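Local coordinates for protein JSC1_58120g3 ([Leptolyngbya] sp. JSC-1, PDB 6XHG) that binds a linear tetrapyrrole (bilin) chromophore in a GAF domain and probably serves as a cyanobacteriochrome-type light sensor, at residues V38-F43 with G142-F147; D91-E96 with E125-A130. All blocks are in the same frame, centred on the assembly; numbering follows the deposited sequence.

Contact 1: V38-F43 with G142-F147; sequences VTIYKF and GLLSAF. With BVX (3-[2-[(~{Z})-[5-[(4-ethenyl-3-methyl-5-oxidanylidene-pyrrol-2-ylidene)methyl]-3-(3-hydroxy-3-oxopropyl)-4-methyl-pyrrol-2-ylidene]methyl]-5-[(~{Z})-(3-ethyl-4-methyl-5-oxidanylidene-pyrrol-2-ylidene)methyl]-4-methyl-1~{H}-pyrrol-3-yl]propanoic acid), chain C.
Thr39 and Tyr41 pair with Ser145 and Leu143 as hydrogen-bonded positions of an antiparallel ladder, with four backbone bonds between the strands. Of these, Leu143 N to Tyr41 O is 2.8 Å. On the face of these residues the packing is tight and the bilin lies against it. Tyr41 turns CG anti to its backbone N (chi1 167°), which lays the phenol ring alongside Leu143, both side chains pointing the same way, with Leu143 CD1 3.8 Å from Tyr41 CD1. One ring face lies against the bilin vinyl group, Tyr41 CG being 3.6 Å from BVX CAB. Leu143 is wedged in by Phe43, whose CZ sits 3.6 Å from Leu143 CG. Ser145 OG donates to the lactam oxygen BVX OB (3.0 Å), and Phe147 offers that oxygen its ring edge, CZ to OB 3.5 Å. Thr39 OG1, buried against Ser145 CB and Phe147 CE2, has no polar partner in the model.

The other face carries Val38, Ile40, Leu144 and Ala146. Here Leu144 CD1 meets Val38 CG1 at 3.8 Å and also touches Ile40 CG1. Packing thins at the Lys42–Gly142 pair: the extended Lys42 chain runs off toward solvent and scarcely meets the other strand, while Gly142 lets the backbones close to a CA–CA distance of 4.3 Å.

Strands 49-56 and 128-136 flank the pair in the central GAF sheet. Helices 18-33 and 157-178 pack over the Ile40–Leu144 face, and Tyr41 OH is hydrogen-bonded to Trp68 O on the chromophore face.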
loop_
_atom_site.group_PDB
_atom_site.type_symbol
_atom_site.label_atom_id
_atom_site.label_comp_id
_atom_site.label_asym_id
_atom_site.label_seq_id
_atom_site.Cartn_x
_atom_site.Cartn_y
_atom_site.Cartn_z
ATOM N N VAL A 38 1.506 -6.514 5.024
ATOM C CA VAL A 38 0.605 -5.788 4.138
ATOM C C VAL A 38 -0.392 -5.040 5.008
ATOM O O VAL A 38 -0.918 -5.596 5.978
ATOM C CB VAL A 38 -0.120 -6.725 3.149
ATOM C CG1 VAL A 38 -1.085 -5.937 2.274
ATOM C CG2 VAL A 38 0.886 -7.460 2.289
ATOM N N THR A 39 -0.627 -3.774 4.678
ATOM C CA THR A 39 -1.482 -2.912 5.475
ATOM C C THR A 39 -2.511 -2.217 4.598
ATOM O O THR A 39 -2.271 -1.935 3.417
ATOM C CB THR A 39 -0.673 -1.860 6.251
ATOM O OG1 THR A 39 0.025 -1.012 5.332
ATOM C CG2 THR A 39 0.319 -2.531 7.172
ATOM N N ILE A 40 -3.652 -1.922 5.216
ATOM C CA ILE A 40 -4.652 -0.999 4.697
ATOM C C ILE A 40 -4.664 0.227 5.597
ATOM O O ILE A 40 -4.770 0.105 6.824
ATOM C CB ILE A 40 -6.042 -1.650 4.617
ATOM C CG1 ILE A 40 -6.033 -2.777 3.582
ATOM C CG2 ILE A 40 -7.089 -0.615 4.253
ATOM C CD1 ILE A 40 -7.178 -3.750 3.734
ATOM N N TYR A 41 -4.501 1.400 4.996
ATOM C CA TYR A 41 -4.358 2.654 5.717
ATOM C C TYR A 41 -5.434 3.611 5.224
ATOM O O TYR A 41 -5.607 3.779 4.017
ATOM C CB TYR A 41 -2.939 3.186 5.482
ATOM C CG TYR A 41 -2.620 4.609 5.863
ATOM C CD1 TYR A 41 -2.882 5.655 4.988
ATOM C CD2 TYR A 41 -1.999 4.901 7.071
ATOM C CE1 TYR A 41 -2.564 6.956 5.317
ATOM C CE2 TYR A 41 -1.675 6.200 7.408
ATOM C CZ TYR A 41 -1.959 7.223 6.526
ATOM O OH TYR A 41 -1.641 8.520 6.854
ATOM N N LYS A 42 -6.172 4.216 6.152
ATOM C CA LYS A 42 -7.297 5.085 5.826
ATOM C C LYS A 42 -6.903 6.539 6.043
ATOM O O LYS A 42 -6.408 6.895 7.120
ATOM C CB LYS A 42 -8.518 4.726 6.675
ATOM C CG LYS A 42 -9.722 5.628 6.482
ATOM C CD LYS A 42 -10.910 5.112 7.283
ATOM C CE LYS A 42 -12.170 5.916 7.004
ATOM N NZ LYS A 42 -13.343 5.374 7.745
ATOM N N PHE A 43 -7.120 7.370 5.021
ATOM C CA PHE A 43 -6.874 8.801 5.133
ATOM C C PHE A 43 -7.900 9.462 6.045
ATOM O O PHE A 43 -9.095 9.161 5.984
ATOM C CB PHE A 43 -6.913 9.449 3.750
ATOM C CG PHE A 43 -5.647 9.273 2.965
ATOM C CD1 PHE A 43 -4.422 9.628 3.507
ATOM C CD2 PHE A 43 -5.680 8.740 1.687
ATOM C CE1 PHE A 43 -3.253 9.462 2.784
ATOM C CE2 PHE A 43 -4.514 8.568 0.959
ATOM C CZ PHE A 43 -3.301 8.932 1.508
ATOM N N GLY A 142 -7.657 5.880 0.846
ATOM C CA GLY A 142 -6.561 5.356 1.630
ATOM C C GLY A 142 -5.478 4.774 0.752
ATOM O O GLY A 142 -5.392 5.067 -0.442
ATOM N N LEU A 143 -4.650 3.942 1.369
ATOM C CA LEU A 143 -3.496 3.335 0.731
ATOM C C LEU A 143 -3.442 1.851 1.053
ATOM O O LEU A 143 -3.754 1.432 2.174
ATOM C CB LEU A 143 -2.197 4.007 1.195
ATOM C CG LEU A 143 -2.074 5.526 1.048
ATOM C CD1 LEU A 143 -0.838 6.047 1.786
ATOM C CD2 LEU A 143 -2.047 5.931 -0.418
ATOM N N LEU A 144 -3.047 1.056 0.066
ATOM C CA LEU A 144 -2.707 -0.346 0.270
ATOM C C LEU A 144 -1.196 -0.462 0.159
ATOM O O LEU A 144 -0.623 -0.128 -0.883
ATOM C CB LEU A 144 -3.402 -1.238 -0.758
ATOM C CG LEU A 144 -2.947 -2.697 -0.783
ATOM C CD1 LEU A 144 -3.346 -3.408 0.501
ATOM C CD2 LEU A 144 -3.519 -3.414 -1.997
ATOM N N SER A 145 -0.553 -0.941 1.221
ATOM C CA SER A 145 0.902 -0.971 1.282
ATOM C C SER A 145 1.408 -2.392 1.453
ATOM O O SER A 145 0.907 -3.141 2.298
ATOM C CB SER A 145 1.416 -0.088 2.423
ATOM O OG SER A 145 0.973 1.248 2.266
ATOM N N ALA A 146 2.389 -2.758 0.637
ATOM C CA ALA A 146 3.170 -3.975 0.811
ATOM C C ALA A 146 4.560 -3.612 1.321
ATOM O O ALA A 146 5.258 -2.803 0.699
ATOM C CB ALA A 146 3.263 -4.751 -0.501
ATOM N N PHE A 147 4.959 -4.202 2.447
ATOM C CA PHE A 147 6.193 -3.867 3.141
ATOM C C PHE A 147 7.029 -5.130 3.286
ATOM O O PHE A 147 6.505 -6.203 3.624
ATOM C CB PHE A 147 5.948 -3.296 4.553
ATOM C CG PHE A 147 5.263 -1.958 4.586
ATOM C CD1 PHE A 147 5.687 -0.918 3.777
ATOM C CD2 PHE A 147 4.216 -1.729 5.463
ATOM C CE1 PHE A 147 5.066 0.317 3.830
ATOM C CE2 PHE A 147 3.590 -0.498 5.516
ATOM C CZ PHE A 147 4.019 0.527 4.700
HETATM C CHA BVX C . 6.275 11.408 0.522
HETATM N NA BVX C . 5.162 9.751 2.172
HETATM C C1A BVX C . 5.525 10.140 0.934
HETATM C C2A BVX C . 5.092 9.178 0.049
HETATM C C3A BVX C . 4.455 8.207 0.761
HETATM C C4A BVX C . 4.503 8.573 2.098
HETATM C CMA BVX C . 3.833 6.965 0.130
HETATM C CAA BVX C . 5.278 9.224 -1.467
HETATM C CBA BVX C . 4.067 9.961 -2.048
HETATM C CGA BVX C . 4.490 10.981 -3.106
HETATM O O1A BVX C . 5.692 11.048 -3.477
HETATM O O2A BVX C . 3.631 11.753 -3.610
HETATM C CHB BVX C . 3.954 7.867 3.352
HETATM N NB BVX C . 3.805 5.510 2.900
HETATM C C1B BVX C . 3.384 6.673 3.446
HETATM C C2B BVX C . 2.251 6.403 4.180
HETATM C C3B BVX C . 1.974 5.090 4.071
HETATM C C4B BVX C . 2.939 4.529 3.267
HETATM C CMB BVX C . 1.442 7.412 4.986
HETATM O OB BVX C . 3.014 3.388 2.948
HETATM C CAB BVX C . 0.786 4.380 4.724
HETATM C CBB BVX C . 0.848 3.104 5.040
HETATM N NC BVX C . 7.134 12.232 5.848
HETATM C C1C BVX C . 6.991 12.148 7.200
HETATM C C2C BVX C . 7.800 13.098 7.771
HETATM C C3C BVX C . 8.434 13.754 6.782
HETATM C C4C BVX C . 8.018 13.220 5.583
HETATM C CMC BVX C . 7.959 13.364 9.268
HETATM O OC BVX C . 6.294 11.396 7.793
HETATM C CAC BVX C . 9.437 14.894 6.976
HETATM C CBC BVX C . 8.885 16.269 6.607
HETATM C CHD BVX C . 8.456 13.635 4.405
HETATM N ND BVX C . 7.098 12.188 2.670
HETATM C C1D BVX C . 7.965 13.189 3.019
HETATM C C2D BVX C . 8.398 13.799 1.870
HETATM C C3D BVX C . 7.806 13.196 0.821
HETATM C C4D BVX C . 6.996 12.195 1.308
HETATM C CMD BVX C . 9.377 14.971 1.803
HETATM C CAD BVX C . 8.010 13.568 -0.648
HETATM C CBD BVX C . 8.790 12.482 -1.393
HETATM C CGD BVX C . 10.113 12.202 -0.686
HETATM O O1D BVX C . 10.906 13.141 -0.426
HETATM O O2D BVX C . 10.415 11.024 -0.373
#

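Contact 2: D91-E96 with E125-A130; sequences DIYLGE and EVKSCA
Ile92 holds CG1 between its backbone N and carbonyl carbon (chi1 67°) and then extends, which sends CD1 to within 3.2 Å of Val126 O, while CG2 lies 3.5 Å from the carbonyl carbon C of Lys127. The Lys127 chain is straight until a bend at its last torsion (chi4 -58°), where NZ swings to the edge of the Tyr93 ring, 3.7 Å from Tyr93 OH. The phenol oxygen has its hydrogen bond with Glu122 of helix 115-123.

Lys127 O gathers the polar part of the contact. Ile92 N donates to it over 3.2 Å, coming from above the carbonyl plane, 48° out of it. A water donates to this oxygen and also to Asp91 OD1, its own oxygen lying 2.7 Å from OD1, and so bridges the two loops. Asp91 OD1 also accepts from Tyr93 N at 2.9 Å, an Asx turn, and Asp91 O takes the amides of Leu94 and Gly95. One face of the Tyr93 ring is met by Ile92 CG1, over its centre. An alanine in place of Ile92 lacks CG1, CG2 and CD1, which is likely to open a gap between the Tyr93 ring and the Val126–Lys127 backbone.

Lys127 and Ser128 form a classic beta bulge opposite Gln148 at the start of strand 128-136, just past the Schellman motif at Glu125 that ends helix 115-123. The loop after strand 87-89 is thus fastened to the helix-to-strand connection by one backbone bond, a water and the packed Ile92 side chain, and the ammonium near the phenol edge would probably polarise the Tyr93 hydroxyl that pairs with Glu122.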
loop_
_atom_site.group_PDB
_atom_site.type_symbol
_atom_site.label_atom_id
_atom_site.label_comp_id
_atom_site.label_asym_id
_atom_site.label_seq_id
_atom_site.Cartn_x
_atom_site.Cartn_y
_atom_site.Cartn_z
ATOM N N ASP A 91 14.407 -0.465 -1.878
ATOM C CA ASP A 91 15.347 -0.299 -0.772
ATOM C C ASP A 91 15.215 1.157 -0.344
ATOM O O ASP A 91 15.550 2.058 -1.119
ATOM C CB ASP A 91 16.782 -0.638 -1.191
ATOM C CG ASP A 91 17.788 -0.546 -0.037
ATOM O OD1 ASP A 91 17.561 0.203 0.938
ATOM O OD2 ASP A 91 18.828 -1.234 -0.115
ATOM N N ILE A 92 14.715 1.391 0.873
ATOM C CA ILE A 92 14.443 2.757 1.311
ATOM C C ILE A 92 15.698 3.614 1.344
ATOM O O ILE A 92 15.601 4.845 1.373
ATOM C CB ILE A 92 13.746 2.761 2.688
ATOM C CG1 ILE A 92 14.692 2.246 3.774
ATOM C CG2 ILE A 92 12.461 1.946 2.640
ATOM C CD1 ILE A 92 14.191 2.500 5.182
ATOM N N TYR A 93 16.878 2.999 1.325
ATOM C CA TYR A 93 18.132 3.740 1.355
ATOM C C TYR A 93 18.674 4.067 -0.030
ATOM O O TYR A 93 19.660 4.805 -0.131
ATOM C CB TYR A 93 19.183 2.943 2.135
ATOM C CG TYR A 93 18.760 2.605 3.546
ATOM C CD1 TYR A 93 18.474 3.604 4.466
ATOM C CD2 TYR A 93 18.628 1.284 3.953
ATOM C CE1 TYR A 93 18.079 3.295 5.753
ATOM C CE2 TYR A 93 18.234 0.967 5.235
ATOM C CZ TYR A 93 17.961 1.976 6.131
ATOM O OH TYR A 93 17.573 1.662 7.412
ATOM N N LEU A 94 18.062 3.545 -1.091
ATOM C CA LEU A 94 18.505 3.795 -2.458
ATOM C C LEU A 94 17.512 4.597 -3.282
ATOM O O LEU A 94 17.926 5.409 -4.111
ATOM C CB LEU A 94 18.798 2.470 -3.169
ATOM C CG LEU A 94 19.910 1.633 -2.535
ATOM C CD1 LEU A 94 20.100 0.329 -3.289
ATOM C CD2 LEU A 94 21.204 2.431 -2.510
ATOM N N GLY A 95 16.217 4.400 -3.078
ATOM C CA GLY A 95 15.210 5.310 -3.574
ATOM C C GLY A 95 14.172 4.607 -4.422
ATOM O O GLY A 95 14.176 3.390 -4.589
ATOM N N GLU A 96 13.264 5.413 -4.966
ATOM C CA GLU A 96 12.066 4.918 -5.628
ATOM C C GLU A 96 12.326 4.601 -7.097
ATOM O O GLU A 96 13.146 5.240 -7.762
ATOM C CB GLU A 96 10.916 5.919 -5.502
ATOM C CG GLU A 96 11.097 7.226 -6.247
ATOM C CD GLU A 96 9.778 7.949 -6.462
ATOM O OE1 GLU A 96 8.838 7.326 -7.001
ATOM O OE2 GLU A 96 9.673 9.133 -6.079
ATOM N N GLU A 125 9.469 0.272 10.884
ATOM C CA GLU A 125 10.257 -0.947 10.682
ATOM C C GLU A 125 10.296 -1.391 9.221
ATOM O O GLU A 125 10.469 -2.578 8.931
ATOM C CB GLU A 125 9.772 -2.088 11.581
ATOM C CG GLU A 125 9.588 -1.670 13.031
ATOM C CD GLU A 125 9.407 -2.847 13.960
ATOM O OE1 GLU A 125 10.364 -3.165 14.691
ATOM O OE2 GLU A 125 8.326 -3.472 13.939
ATOM N N VAL A 126 10.148 -0.455 8.289
ATOM C CA VAL A 126 10.051 -0.764 6.868
ATOM C C VAL A 126 11.433 -0.625 6.241
ATOM O O VAL A 126 12.144 0.354 6.497
ATOM C CB VAL A 126 9.032 0.155 6.172
ATOM C CG1 VAL A 126 9.040 -0.066 4.662
ATOM C CG2 VAL A 126 7.639 -0.074 6.742
ATOM N N LYS A 127 11.814 -1.609 5.419
ATOM C CA LYS A 127 13.012 -1.522 4.599
ATOM C C LYS A 127 12.715 -1.516 3.105
ATOM O O LYS A 127 13.638 -1.317 2.306
ATOM C CB LYS A 127 13.963 -2.687 4.921
ATOM C CG LYS A 127 14.745 -2.491 6.212
ATOM C CD LYS A 127 15.808 -3.553 6.404
ATOM C CE LYS A 127 16.546 -3.333 7.710
ATOM N NZ LYS A 127 17.179 -1.985 7.747
ATOM N N SER A 128 11.462 -1.724 2.712
ATOM C CA SER A 128 11.053 -1.842 1.321
ATOM C C SER A 128 9.548 -1.640 1.289
ATOM O O SER A 128 8.843 -2.168 2.152
ATOM C CB SER A 128 11.433 -3.206 0.734
ATOM O OG SER A 128 10.841 -3.391 -0.541
ATOM N N CYS A 129 9.051 -0.885 0.308
ATOM C CA CYS A 129 7.615 -0.638 0.299
ATOM C C CYS A 129 7.067 -0.470 -1.110
ATOM O O CYS A 129 7.659 0.220 -1.945
ATOM C CB CYS A 129 7.275 0.617 1.115
ATOM S SG CYS A 129 8.152 2.118 0.587
ATOM N N ALA A 130 5.902 -1.069 -1.347
ATOM C CA ALA A 130 5.100 -0.813 -2.535
ATOM C C ALA A 130 3.726 -0.345 -2.078
ATOM O O ALA A 130 3.012 -1.089 -1.396
ATOM C CB ALA A 130 4.993 -2.060 -3.415
HETATM O O HOH W 1 16.706 -1.224 3.011
#

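The two contacts lie with centres about 15 Å apart in one GAF domain. Both reach the central antiparallel sheet, where strands 139-148 and 128-136 are neighbours, contact 2 through the start of strand 128-136 alone. Along the chain the order is 38-43, 91-96, 125-130, 142-147, so contact 2 is nested within the loop that contact 1 closes. They touch directly: Ala146 N lies 2.7 Å from Ala130 O, a probable hydrogen bond, and the Phe147 ring rests on Cys129 and Val126. The centre of contact 1, part of the chromophore-binding face, is about 4 Å from the centre of the chain; that of contact 2, joining connections to the sheet, about 13 Å. Phe147 therefore links the bilin's surroundings to that rim.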